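Local structure of type III restriction-modification enzyme EcoP15I Mod subunit (Escherichia coli, 4ZCF) at residues K116-P125 / A430-F441; S320-Y331 / Q344-L353. The protein binds the DNA site 5'-CAGCAG-3' as a homodimer and transfers a methyl group from S-adenosyl-L-methionine to its second adenine. All blocks are in the same frame, centred on the assembly; numbering follows the deposited sequence.

Interaction 2 is nested, along the chain, inside the loop that interaction 1 closes, and the two illustrate how a methyltransferase fold can place DNA contacts far from its core sheet. Interaction 1 pairs the neighbouring parallel strands 117-122 and 434-439 within the large mixed sheet, near the centre of the chain. The chain between them first adds further strands to that sheet, then reaches interaction 2, two loop segments that follow strand 313-318 and lead into helix 353-361. Contact centres are about 42 Å apart, nearest atoms about 24 Å. Interaction 2 grips DNA directly, whereas the nearest atom of interaction 1 is about 14 Å away, consistent with target recognition inserted into a Rossmann-like core.

Interaction 1: residues K116-P125 / A430-F441; sequences KVKMIYIDPP and ACDGEGIVLDFF
I122 meets F440 face-on: its CG2 sits 3.7 Å from the centroid of the F440 ring, over the centre of one face, in a CH-pi contact. The phenyl group swings across to the neighbouring strand because CG lies between the backbone N and the carbonyl carbon (chi1 55°), and I120 CG2 meets the same ring obliquely. With an alanine at F440, I122 and I120, together with L106 and A185, would probably lose their common packing partner and border a gap. P124 CA lies over one face of the F441 ring, 4.1 Å from its centroid, while I122 CG2 stands at its edge. D439 lies alongside Y121, carboxylate and ring planes 86° apart; its OD1 closes an Asx turn by accepting F441 N at 3.1 Å, and OD2 is hydrogen-bonded to T447. V117 and I436 cross at about a right angle, and M119 CB rests 3.7 Å from C431 SG. I436 O accepts K118 N and M119 N, and M119 O takes L438 N at 2.9 Å. These are adjacent parallel strands of a Rossmann-like methyltransferase sheet: strand 117-122 runs into the DPPY motif, predicted to bind S-adenosylmethionine, and strand 434-439 into the FxGxG motif beginning at F441.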
loop_
_atom_site.group_PDB
_atom_site.type_symbol
_atom_site.label_atom_id
_atom_site.label_comp_id
_atom_site.label_asym_id
_atom_site.label_seq_id
_atom_site.Cartn_x
_atom_site.Cartn_y
_atom_site.Cartn_z
ATOM N N LYS A 116 -2.852 -4.203 14.794
ATOM C CA LYS A 116 -4.085 -4.865 15.214
ATOM C C LYS A 116 -5.345 -4.396 14.545
ATOM O O LYS A 116 -6.371 -5.067 14.703
ATOM C CB LYS A 116 -4.254 -4.768 16.746
ATOM C CG LYS A 116 -3.091 -5.319 17.530
ATOM C CD LYS A 116 -3.506 -6.340 18.554
ATOM C CE LYS A 116 -2.282 -6.970 19.189
ATOM N NZ LYS A 116 -1.360 -5.928 19.757
ATOM N N VAL A 117 -5.288 -3.232 13.846
ATOM C CA VAL A 117 -6.396 -2.588 13.112
ATOM C C VAL A 117 -6.606 -3.270 11.754
ATOM O O VAL A 117 -5.647 -3.411 10.999
ATOM C CB VAL A 117 -6.154 -1.053 12.970
ATOM C CG1 VAL A 117 -7.360 -0.343 12.380
ATOM C CG2 VAL A 117 -5.793 -0.431 14.313
ATOM N N LYS A 118 -7.848 -3.704 11.448
ATOM C CA LYS A 118 -8.167 -4.359 10.163
ATOM C C LYS A 118 -8.468 -3.324 9.090
ATOM O O LYS A 118 -8.221 -3.571 7.908
ATOM C CB LYS A 118 -9.375 -5.303 10.298
ATOM C CG LYS A 118 -9.336 -6.498 9.339
ATOM C CD LYS A 118 -10.589 -7.355 9.481
ATOM C CE LYS A 118 -10.579 -8.669 8.707
ATOM N NZ LYS A 118 -10.237 -8.508 7.264
ATOM N N MET A 119 -9.063 -2.179 9.488
ATOM C CA MET A 119 -9.436 -1.138 8.539
ATOM C C MET A 119 -9.333 0.230 9.143
ATOM O O MET A 119 -9.717 0.434 10.290
ATOM C CB MET A 119 -10.876 -1.365 8.036
ATOM C CG MET A 119 -11.238 -0.558 6.804
ATOM S SD MET A 119 -13.035 -0.484 6.545
ATOM C CE MET A 119 -13.209 1.119 5.956
ATOM N N ILE A 120 -8.884 1.180 8.333
ATOM C CA ILE A 120 -8.843 2.591 8.646
ATOM C C ILE A 120 -9.651 3.303 7.597
ATOM O O ILE A 120 -9.410 3.112 6.405
ATOM C CB ILE A 120 -7.399 3.163 8.713
ATOM C CG1 ILE A 120 -6.550 2.452 9.833
ATOM C CG2 ILE A 120 -7.405 4.708 8.854
ATOM C CD1 ILE A 120 -5.084 2.940 9.950
ATOM N N TYR A 121 -10.642 4.101 8.030
ATOM C CA TYR A 121 -11.384 4.995 7.153
ATOM C C TYR A 121 -11.151 6.383 7.691
ATOM O O TYR A 121 -11.352 6.603 8.869
ATOM C CB TYR A 121 -12.905 4.713 7.075
ATOM C CG TYR A 121 -13.591 5.794 6.253
ATOM C CD1 TYR A 121 -13.356 5.906 4.879
ATOM C CD2 TYR A 121 -14.300 6.820 6.873
ATOM C CE1 TYR A 121 -13.877 6.961 4.138
ATOM C CE2 TYR A 121 -14.782 7.905 6.144
ATOM C CZ TYR A 121 -14.596 7.952 4.773
ATOM O OH TYR A 121 -15.087 8.999 4.044
ATOM N N ILE A 122 -10.744 7.318 6.856
ATOM C CA ILE A 122 -10.554 8.711 7.280
ATOM C C ILE A 122 -11.119 9.703 6.275
ATOM O O ILE A 122 -11.032 9.477 5.076
ATOM C CB ILE A 122 -9.110 9.119 7.755
ATOM C CG1 ILE A 122 -8.001 8.685 6.797
ATOM C CG2 ILE A 122 -8.851 8.728 9.197
ATOM C CD1 ILE A 122 -6.753 9.650 6.838
ATOM N N ASP A 123 -11.722 10.791 6.776
ATOM C CA ASP A 123 -12.212 11.883 5.941
ATOM C C ASP A 123 -11.390 13.115 6.360
ATOM O O ASP A 123 -11.771 13.849 7.271
ATOM C CB ASP A 123 -13.722 12.067 6.083
ATOM C CG ASP A 123 -14.340 13.251 5.368
ATOM O OD1 ASP A 123 -13.809 13.654 4.314
ATOM O OD2 ASP A 123 -15.419 13.714 5.815
ATOM N N PRO A 124 -10.186 13.292 5.785
ATOM C CA PRO A 124 -9.349 14.416 6.203
ATOM C C PRO A 124 -9.854 15.723 5.607
ATOM O O PRO A 124 -10.729 15.688 4.744
ATOM C CB PRO A 124 -7.972 14.031 5.661
ATOM C CG PRO A 124 -8.264 13.286 4.418
ATOM C CD PRO A 124 -9.529 12.506 4.719
ATOM N N PRO A 125 -9.359 16.891 6.043
ATOM C CA PRO A 125 -9.776 18.120 5.353
ATOM C C PRO A 125 -9.225 18.070 3.922
ATOM O O PRO A 125 -8.092 17.609 3.672
ATOM C CB PRO A 125 -9.161 19.249 6.190
ATOM C CG PRO A 125 -8.033 18.626 6.952
ATOM C CD PRO A 125 -8.315 17.143 7.069
ATOM N N ALA A 430 -14.024 -4.774 3.272
ATOM C CA ALA A 430 -12.684 -4.905 3.859
ATOM C C ALA A 430 -12.638 -5.892 5.008
ATOM O O ALA A 430 -11.847 -6.841 4.969
ATOM C CB ALA A 430 -12.124 -3.547 4.268
ATOM N N CYS A 431 -13.529 -5.711 5.988
ATOM C CA CYS A 431 -13.647 -6.575 7.158
ATOM C C CYS A 431 -14.686 -7.650 6.853
ATOM O O CYS A 431 -15.577 -7.411 6.046
ATOM C CB CYS A 431 -14.065 -5.739 8.360
ATOM S SG CYS A 431 -12.974 -4.339 8.716
ATOM N N ASP A 432 -14.633 -8.805 7.479
ATOM C CA ASP A 432 -15.706 -9.750 7.131
ATOM C C ASP A 432 -16.520 -10.179 8.366
ATOM O O ASP A 432 -16.508 -11.353 8.747
ATOM C CB ASP A 432 -15.181 -10.929 6.287
ATOM C CG ASP A 432 -16.155 -11.441 5.236
ATOM O OD1 ASP A 432 -16.554 -10.642 4.353
ATOM O OD2 ASP A 432 -16.478 -12.654 5.263
ATOM N N GLY A 433 -17.191 -9.198 8.985
ATOM C CA GLY A 433 -17.988 -9.393 10.194
ATOM C C GLY A 433 -17.232 -9.240 11.501
ATOM O O GLY A 433 -17.841 -9.237 12.568
ATOM N N GLU A 434 -15.912 -9.073 11.430
ATOM C CA GLU A 434 -14.994 -8.953 12.582
ATOM C C GLU A 434 -13.878 -7.932 12.279
ATOM O O GLU A 434 -13.477 -7.798 11.126
ATOM C CB GLU A 434 -14.400 -10.368 12.870
ATOM C CG GLU A 434 -12.941 -10.461 13.324
ATOM C CD GLU A 434 -11.821 -10.347 12.295
ATOM O OE1 GLU A 434 -12.085 -10.552 11.088
ATOM O OE2 GLU A 434 -10.672 -10.056 12.705
ATOM N N GLY A 435 -13.347 -7.285 13.318
ATOM C CA GLY A 435 -12.221 -6.370 13.169
ATOM C C GLY A 435 -12.369 -4.988 13.739
ATOM O O GLY A 435 -13.477 -4.485 13.910
ATOM N N ILE A 436 -11.226 -4.362 14.013
ATOM C CA ILE A 436 -11.115 -3.010 14.550
ATOM C C ILE A 436 -11.214 -2.037 13.379
ATOM O O ILE A 436 -10.514 -2.215 12.381
ATOM C CB ILE A 436 -9.785 -2.872 15.364
ATOM C CG1 ILE A 436 -9.858 -3.646 16.714
ATOM C CG2 ILE A 436 -9.342 -1.417 15.552
ATOM C CD1 ILE A 436 -8.497 -3.855 17.461
ATOM N N VAL A 437 -12.126 -1.036 13.482
ATOM C CA VAL A 437 -12.298 0.005 12.461
ATOM C C VAL A 437 -11.850 1.314 13.089
ATOM O O VAL A 437 -12.397 1.698 14.122
ATOM C CB VAL A 437 -13.726 0.072 11.848
ATOM C CG1 VAL A 437 -13.877 1.290 10.944
ATOM C CG2 VAL A 437 -14.049 -1.199 11.077
ATOM N N LEU A 438 -10.831 1.971 12.505
ATOM C CA LEU A 438 -10.296 3.206 13.067
ATOM C C LEU A 438 -10.529 4.465 12.230
ATOM O O LEU A 438 -10.200 4.494 11.052
ATOM C CB LEU A 438 -8.805 3.029 13.475
ATOM C CG LEU A 438 -8.032 4.287 13.910
ATOM C CD1 LEU A 438 -8.312 4.644 15.347
ATOM C CD2 LEU A 438 -6.556 4.148 13.677
ATOM N N ASP A 439 -11.073 5.517 12.853
ATOM C CA ASP A 439 -11.259 6.822 12.197
ATOM C C ASP A 439 -10.601 7.856 13.080
ATOM O O ASP A 439 -11.062 8.069 14.182
ATOM C CB ASP A 439 -12.753 7.170 11.957
ATOM C CG ASP A 439 -13.012 8.308 10.979
ATOM O OD1 ASP A 439 -12.172 9.244 10.896
ATOM O OD2 ASP A 439 -14.011 8.245 10.266
ATOM N N PHE A 440 -9.499 8.450 12.641
ATOM C CA PHE A 440 -8.793 9.446 13.458
ATOM C C PHE A 440 -9.115 10.907 13.120
ATOM O O PHE A 440 -8.512 11.805 13.679
ATOM C CB PHE A 440 -7.296 9.123 13.624
ATOM C CG PHE A 440 -6.493 8.930 12.353
ATOM C CD1 PHE A 440 -5.854 10.011 11.740
ATOM C CD2 PHE A 440 -6.332 7.669 11.802
ATOM C CE1 PHE A 440 -5.111 9.833 10.566
ATOM C CE2 PHE A 440 -5.577 7.489 10.640
ATOM C CZ PHE A 440 -4.981 8.572 10.020
ATOM N N PHE A 441 -10.124 11.129 12.246
ATOM C CA PHE A 441 -10.724 12.420 11.865
ATOM C C PHE A 441 -12.226 12.176 12.029
ATOM O O PHE A 441 -12.963 12.332 11.054
ATOM C CB PHE A 441 -10.409 12.812 10.393
ATOM C CG PHE A 441 -9.002 13.310 10.141
ATOM C CD1 PHE A 441 -8.633 14.612 10.480
ATOM C CD2 PHE A 441 -8.036 12.472 9.588
ATOM C CE1 PHE A 441 -7.333 15.066 10.246
ATOM C CE2 PHE A 441 -6.737 12.930 9.369
ATOM C CZ PHE A 441 -6.392 14.222 9.695
HETATM O O HOH W 1 -8.713 -6.129 14.051
HETATM O O HOH W 2 -13.568 10.644 8.965
#

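Interaction 2: residues S320-Y331 / Q344-L353. With nucleotides of chain D; nucleotides of chain E.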
loop_
_atom_site.group_PDB
_atom_site.type_symbol
_atom_site.label_atom_id
_atom_site.label_comp_id
_atom_site.label_asym_id
_atom_site.label_seq_id
_atom_site.Cartn_x
_atom_site.Cartn_y
_atom_site.Cartn_z
ATOM N N SER A 320 -21.280 -17.169 -21.130
ATOM C CA SER A 320 -19.925 -16.960 -20.614
ATOM C C SER A 320 -19.037 -18.203 -20.781
ATOM O O SER A 320 -18.486 -18.742 -19.818
ATOM C CB SER A 320 -20.039 -16.592 -19.144
ATOM O OG SER A 320 -20.951 -15.516 -19.020
ATOM N N VAL A 321 -18.868 -18.600 -22.028
ATOM C CA VAL A 321 -18.141 -19.788 -22.466
ATOM C C VAL A 321 -17.029 -19.401 -23.449
ATOM O O VAL A 321 -16.047 -20.118 -23.616
ATOM C CB VAL A 321 -19.251 -20.727 -23.040
ATOM C CG1 VAL A 321 -19.003 -21.200 -24.472
ATOM C CG2 VAL A 321 -19.616 -21.854 -22.073
ATOM N N HIS A 322 -17.167 -18.216 -24.028
ATOM C CA HIS A 322 -16.286 -17.621 -25.022
ATOM C C HIS A 322 -14.959 -17.087 -24.468
ATOM O O HIS A 322 -14.865 -16.703 -23.294
ATOM C CB HIS A 322 -17.057 -16.525 -25.808
ATOM C CG HIS A 322 -17.513 -15.351 -24.986
ATOM N ND1 HIS A 322 -18.411 -15.505 -23.930
ATOM C CD2 HIS A 322 -17.222 -14.040 -25.128
ATOM C CE1 HIS A 322 -18.617 -14.290 -23.457
ATOM N NE2 HIS A 322 -17.924 -13.373 -24.148
ATOM N N ASN A 323 -13.970 -16.981 -25.347
ATOM C CA ASN A 323 -12.654 -16.500 -24.964
ATOM C C ASN A 323 -12.469 -14.977 -25.234
ATOM O O ASN A 323 -12.567 -14.544 -26.390
ATOM C CB ASN A 323 -11.554 -17.341 -25.652
ATOM C CG ASN A 323 -10.163 -17.073 -25.154
ATOM O OD1 ASN A 323 -9.830 -17.333 -24.002
ATOM N ND2 ASN A 323 -9.328 -16.533 -26.011
ATOM N N PRO A 324 -12.129 -14.179 -24.179
ATOM C CA PRO A 324 -11.909 -12.736 -24.380
ATOM C C PRO A 324 -10.662 -12.358 -25.165
ATOM O O PRO A 324 -9.593 -12.933 -24.968
ATOM C CB PRO A 324 -11.786 -12.210 -22.950
ATOM C CG PRO A 324 -11.236 -13.374 -22.173
ATOM C CD PRO A 324 -11.937 -14.556 -22.758
ATOM N N GLY A 325 -10.819 -11.373 -26.034
ATOM C CA GLY A 325 -9.761 -10.712 -26.796
ATOM C C GLY A 325 -8.924 -11.446 -27.824
ATOM O O GLY A 325 -8.512 -10.830 -28.813
ATOM N N LYS A 326 -8.580 -12.722 -27.560
ATOM C CA LYS A 326 -7.681 -13.505 -28.411
ATOM C C LYS A 326 -8.292 -14.844 -28.794
ATOM O O LYS A 326 -9.444 -15.137 -28.460
ATOM C CB LYS A 326 -6.341 -13.768 -27.679
ATOM C CG LYS A 326 -5.633 -12.540 -27.143
ATOM C CD LYS A 326 -4.467 -12.940 -26.249
ATOM C CE LYS A 326 -3.956 -11.766 -25.448
ATOM N NZ LYS A 326 -2.832 -12.146 -24.549
ATOM N N GLU A 327 -7.481 -15.672 -29.481
ATOM C CA GLU A 327 -7.817 -17.029 -29.884
ATOM C C GLU A 327 -7.791 -17.937 -28.644
ATOM O O GLU A 327 -6.865 -17.841 -27.834
ATOM C CB GLU A 327 -6.810 -17.517 -30.935
ATOM C CG GLU A 327 -7.453 -17.940 -32.245
ATOM C CD GLU A 327 -8.275 -19.209 -32.161
ATOM O OE1 GLU A 327 -7.741 -20.246 -31.704
ATOM O OE2 GLU A 327 -9.464 -19.161 -32.545
ATOM N N GLY A 328 -8.802 -18.796 -28.515
ATOM C CA GLY A 328 -8.933 -19.706 -27.380
ATOM C C GLY A 328 -8.760 -21.184 -27.669
ATOM O O GLY A 328 -7.896 -21.582 -28.457
ATOM N N TYR A 329 -9.565 -22.008 -26.985
ATOM C CA TYR A 329 -9.557 -23.468 -27.103
ATOM C C TYR A 329 -10.562 -23.898 -28.164
ATOM O O TYR A 329 -11.714 -23.479 -28.125
ATOM C CB TYR A 329 -9.878 -24.137 -25.744
ATOM C CG TYR A 329 -8.961 -23.700 -24.617
ATOM C CD1 TYR A 329 -7.727 -24.319 -24.416
ATOM C CD2 TYR A 329 -9.306 -22.639 -23.777
ATOM C CE1 TYR A 329 -6.865 -23.901 -23.404
ATOM C CE2 TYR A 329 -8.442 -22.203 -22.769
ATOM C CZ TYR A 329 -7.221 -22.840 -22.588
ATOM O OH TYR A 329 -6.366 -22.448 -21.592
ATOM N N ARG A 330 -10.121 -24.720 -29.120
ATOM C CA ARG A 330 -10.970 -25.221 -30.193
ATOM C C ARG A 330 -11.144 -26.739 -30.072
ATOM O O ARG A 330 -10.163 -27.485 -30.053
ATOM C CB ARG A 330 -10.396 -24.824 -31.558
ATOM C CG ARG A 330 -10.177 -23.324 -31.739
ATOM C CD ARG A 330 -11.452 -22.628 -32.156
ATOM N NE ARG A 330 -11.240 -21.232 -32.539
ATOM C CZ ARG A 330 -12.208 -20.438 -32.982
ATOM N NH1 ARG A 330 -13.447 -20.901 -33.114
ATOM N NH2 ARG A 330 -11.944 -19.176 -33.314
ATOM N N TYR A 331 -12.390 -27.181 -29.915
ATOM C CA TYR A 331 -12.771 -28.591 -29.780
ATOM C C TYR A 331 -14.281 -28.739 -30.006
ATOM O O TYR A 331 -14.983 -27.734 -30.060
ATOM C CB TYR A 331 -12.319 -29.197 -28.420
ATOM C CG TYR A 331 -12.756 -28.401 -27.212
ATOM C CD1 TYR A 331 -14.035 -28.543 -26.685
ATOM C CD2 TYR A 331 -11.893 -27.492 -26.601
ATOM C CE1 TYR A 331 -14.454 -27.784 -25.596
ATOM C CE2 TYR A 331 -12.307 -26.724 -25.515
ATOM C CZ TYR A 331 -13.595 -26.863 -25.026
ATOM O OH TYR A 331 -14.016 -26.132 -23.949
ATOM N N GLN A 344 -19.549 -22.939 -32.286
ATOM C CA GLN A 344 -18.393 -22.486 -31.553
ATOM C C GLN A 344 -18.347 -20.956 -31.469
ATOM O O GLN A 344 -18.593 -20.286 -32.483
ATOM C CB GLN A 344 -17.139 -23.009 -32.257
ATOM C CG GLN A 344 -16.299 -23.956 -31.425
ATOM C CD GLN A 344 -15.043 -24.344 -32.169
ATOM O OE1 GLN A 344 -14.521 -23.588 -33.006
ATOM N NE2 GLN A 344 -14.531 -25.538 -31.884
ATOM N N PRO A 345 -17.967 -20.368 -30.302
ATOM C CA PRO A 345 -17.825 -18.900 -30.236
ATOM C C PRO A 345 -16.767 -18.429 -31.228
ATOM O O PRO A 345 -15.862 -19.196 -31.551
ATOM C CB PRO A 345 -17.354 -18.659 -28.793
ATOM C CG PRO A 345 -17.770 -19.852 -28.046
ATOM C CD PRO A 345 -17.625 -20.990 -29.010
ATOM N N LEU A 346 -16.880 -17.188 -31.716
ATOM C CA LEU A 346 -15.954 -16.578 -32.686
ATOM C C LEU A 346 -14.486 -16.707 -32.306
ATOM O O LEU A 346 -13.657 -16.856 -33.191
ATOM C CB LEU A 346 -16.337 -15.100 -32.911
ATOM C CG LEU A 346 -15.327 -14.156 -33.594
ATOM C CD1 LEU A 346 -15.344 -14.317 -35.099
ATOM C CD2 LEU A 346 -15.584 -12.703 -33.194
ATOM N N MET A 347 -14.166 -16.660 -30.997
ATOM C CA MET A 347 -12.798 -16.724 -30.457
ATOM C C MET A 347 -12.485 -18.080 -29.826
ATOM O O MET A 347 -11.413 -18.259 -29.234
ATOM C CB MET A 347 -12.575 -15.595 -29.424
ATOM C CG MET A 347 -12.758 -14.196 -29.961
ATOM S SD MET A 347 -11.699 -13.855 -31.386
ATOM C CE MET A 347 -12.099 -12.171 -31.633
ATOM N N GLY A 348 -13.397 -19.028 -29.998
ATOM C CA GLY A 348 -13.276 -20.366 -29.429
ATOM C C GLY A 348 -13.657 -20.332 -27.965
ATOM O O GLY A 348 -14.099 -19.291 -27.472
ATOM N N TYR A 349 -13.435 -21.438 -27.245
ATOM C CA TYR A 349 -13.758 -21.558 -25.818
ATOM C C TYR A 349 -12.725 -20.947 -24.869
ATOM O O TYR A 349 -11.605 -20.678 -25.297
ATOM C CB TYR A 349 -14.059 -23.022 -25.447
ATOM C CG TYR A 349 -15.185 -23.619 -26.265
ATOM C CD1 TYR A 349 -16.509 -23.250 -26.042
ATOM C CD2 TYR A 349 -14.924 -24.531 -27.284
ATOM C CE1 TYR A 349 -17.549 -23.786 -26.798
ATOM C CE2 TYR A 349 -15.959 -25.086 -28.037
ATOM C CZ TYR A 349 -17.268 -24.697 -27.803
ATOM O OH TYR A 349 -18.291 -25.254 -28.530
ATOM N N ARG A 350 -13.138 -20.687 -23.592
ATOM C CA ARG A 350 -12.296 -20.183 -22.485
ATOM C C ARG A 350 -11.833 -21.350 -21.590
ATOM O O ARG A 350 -10.936 -21.171 -20.755
ATOM C CB ARG A 350 -13.053 -19.148 -21.613
ATOM C CG ARG A 350 -14.231 -19.725 -20.782
ATOM C CD ARG A 350 -14.938 -18.700 -19.939
ATOM N NE ARG A 350 -15.387 -17.560 -20.742
ATOM C CZ ARG A 350 -15.984 -16.479 -20.255
ATOM N NH1 ARG A 350 -16.208 -16.365 -18.949
ATOM N NH2 ARG A 350 -16.335 -15.490 -21.063
ATOM N N PHE A 351 -12.506 -22.517 -21.725
ATOM C CA PHE A 351 -12.253 -23.726 -20.949
ATOM C C PHE A 351 -11.480 -24.744 -21.746
ATOM O O PHE A 351 -11.842 -24.958 -22.901
ATOM C CB PHE A 351 -13.577 -24.395 -20.521
ATOM C CG PHE A 351 -14.492 -23.553 -19.675
ATOM C CD1 PHE A 351 -14.233 -23.361 -18.319
ATOM C CD2 PHE A 351 -15.630 -22.970 -20.223
ATOM C CE1 PHE A 351 -15.075 -22.568 -17.535
ATOM C CE2 PHE A 351 -16.484 -22.193 -19.431
ATOM C CZ PHE A 351 -16.195 -21.996 -18.091
ATOM N N PRO A 352 -10.478 -25.447 -21.149
ATOM C CA PRO A 352 -9.829 -26.563 -21.869
ATOM C C PRO A 352 -10.816 -27.738 -21.902
ATOM O O PRO A 352 -11.662 -27.815 -21.014
ATOM C CB PRO A 352 -8.629 -26.916 -20.968
ATOM C CG PRO A 352 -8.541 -25.843 -19.929
ATOM C CD PRO A 352 -9.937 -25.322 -19.781
ATOM N N LEU A 353 -10.730 -28.651 -22.896
ATOM C CA LEU A 353 -11.623 -29.827 -22.977
ATOM C C LEU A 353 -11.777 -30.535 -21.623
ATOM O O LEU A 353 -12.895 -30.882 -21.237
ATOM C CB LEU A 353 -11.119 -30.836 -24.014
ATOM C CG LEU A 353 -12.144 -31.319 -25.060
ATOM C CD1 LEU A 353 -11.473 -32.126 -26.156
ATOM C CD2 LEU A 353 -13.298 -32.107 -24.431
ATOM P P DA D 5 -20.015 -14.307 -32.262
ATOM O OP1 DA D 5 -19.768 -13.995 -33.698
ATOM O OP2 DA D 5 -19.530 -15.612 -31.717
ATOM O "O5'" DA D 5 -19.414 -13.112 -31.371
ATOM C "C5'" DA D 5 -19.518 -11.733 -31.654
ATOM C "C4'" DA D 5 -19.073 -10.878 -30.475
ATOM O "O4'" DA D 5 -19.967 -10.994 -29.334
ATOM C "C3'" DA D 5 -17.673 -11.117 -29.928
ATOM O "O3'" DA D 5 -17.001 -9.873 -30.041
ATOM C "C2'" DA D 5 -17.875 -11.591 -28.486
ATOM C "C1'" DA D 5 -19.226 -10.993 -28.133
ATOM N N9 DA D 5 -19.976 -11.707 -27.102
ATOM C C8 DA D 5 -20.031 -13.052 -26.919
ATOM N N7 DA D 5 -20.746 -13.415 -25.877
ATOM C C5 DA D 5 -21.173 -12.231 -25.301
ATOM C C6 DA D 5 -21.984 -11.939 -24.176
ATOM N N6 DA D 5 -22.505 -12.890 -23.378
ATOM N N1 DA D 5 -22.203 -10.629 -23.866
ATOM C C2 DA D 5 -21.695 -9.699 -24.677
ATOM N N3 DA D 5 -20.911 -9.862 -25.751
ATOM C C4 DA D 5 -20.689 -11.158 -26.034
ATOM P P DC E 13 -9.949 -23.382 -16.464
ATOM O OP1 DC E 13 -9.759 -24.793 -16.071
ATOM O OP2 DC E 13 -10.528 -23.087 -17.798
ATOM O "O5'" DC E 13 -10.916 -22.704 -15.406
ATOM C "C5'" DC E 13 -11.855 -21.787 -16.058
ATOM C "C4'" DC E 13 -11.368 -20.341 -16.138
ATOM O "O4'" DC E 13 -10.406 -20.008 -17.177
ATOM C "C3'" DC E 13 -12.411 -19.312 -16.461
ATOM O "O3'" DC E 13 -13.443 -19.385 -15.480
ATOM C "C2'" DC E 13 -11.480 -18.114 -16.313
ATOM C "C1'" DC E 13 -10.214 -18.602 -17.019
ATOM N N1 DC E 13 -9.821 -17.798 -18.258
ATOM C C2 DC E 13 -9.553 -16.405 -18.161
ATOM O O2 DC E 13 -9.588 -15.824 -17.069
ATOM N N3 DC E 13 -9.161 -15.716 -19.275
ATOM C C4 DC E 13 -9.049 -16.331 -20.459
ATOM N N4 DC E 13 -8.652 -15.593 -21.507
ATOM C C5 DC E 13 -9.315 -17.729 -20.588
ATOM C C6 DC E 13 -9.705 -18.410 -19.490
ATOM P P DG E 15 -17.503 -15.555 -11.514
ATOM O OP1 DG E 15 -17.227 -15.082 -10.138
ATOM O OP2 DG E 15 -17.521 -17.009 -11.818
ATOM O "O5'" DG E 15 -18.858 -14.937 -12.123
ATOM C "C5'" DG E 15 -19.291 -13.622 -11.731
ATOM C "C4'" DG E 15 -20.083 -12.876 -12.799
ATOM O "O4'" DG E 15 -19.242 -12.586 -13.948
ATOM C "C3'" DG E 15 -21.368 -13.539 -13.338
ATOM O "O3'" DG E 15 -22.351 -12.533 -13.588
ATOM C "C2'" DG E 15 -20.911 -14.097 -14.678
ATOM C "C1'" DG E 15 -19.979 -12.955 -15.097
ATOM N N9 DG E 15 -19.117 -13.260 -16.216
ATOM C C8 DG E 15 -18.771 -14.522 -16.646
ATOM N N7 DG E 15 -17.945 -14.492 -17.647
ATOM C C5 DG E 15 -17.819 -13.132 -17.964
ATOM C C6 DG E 15 -17.034 -12.497 -18.960
ATOM O O6 DG E 15 -16.405 -13.075 -19.869
ATOM N N1 DG E 15 -17.102 -11.091 -18.899
ATOM C C2 DG E 15 -17.815 -10.394 -17.945
ATOM N N2 DG E 15 -17.800 -9.054 -18.018
ATOM N N3 DG E 15 -18.511 -10.979 -16.975
ATOM C C4 DG E 15 -18.501 -12.345 -17.057
#
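R350 clasps H322 side-on, NE (2.7 Å) and NH2 both donating to H322 O close to the guanidinium plane. The R350 side chain, bent at chi3 (54°), brings that plane to the guanine DG15 of chain E, where NH1 meets N7 at 2.9 Å and NH2 meets O6 at 2.7 Å; NH1 also forms a salt bridge with a DNA phosphate. R330 NE and NH2 form a salt bridge with E327 OE2, NH1 reaches Q344 OE1, and NH2 bonds L346 O from above the carbonyl plane; Q344 NE2 in turn donates to Y331 O at 2.9 Å. Backbone bonds join Y329 and Y349 as an antiparallel hydrogen-bonded pair, and G328 N donates to M347 O. Among the aromatic contacts, Y331 and Y349 form an offset stack, centroids 4.7 Å apart and planes at 24°, while L353 CG covers the opposite face of Y331, whose OH donates to F351 O at 2.7 Å. H322 is sandwiched between R350 NH2 on one face and N7 of the adenine DA5 of chain D on the other, and its NE2 is hydrogen-bonded to N7 of another guanine. N323 OD1 accepts N4 of DC13 of chain E, and L346 N donates to OP2 of DA5 of chain D. Bonds within the chain thus probably hold the R350 guanidinium to match the N7 and O6 edge of guanine, as in sequence-specific major-groove reading.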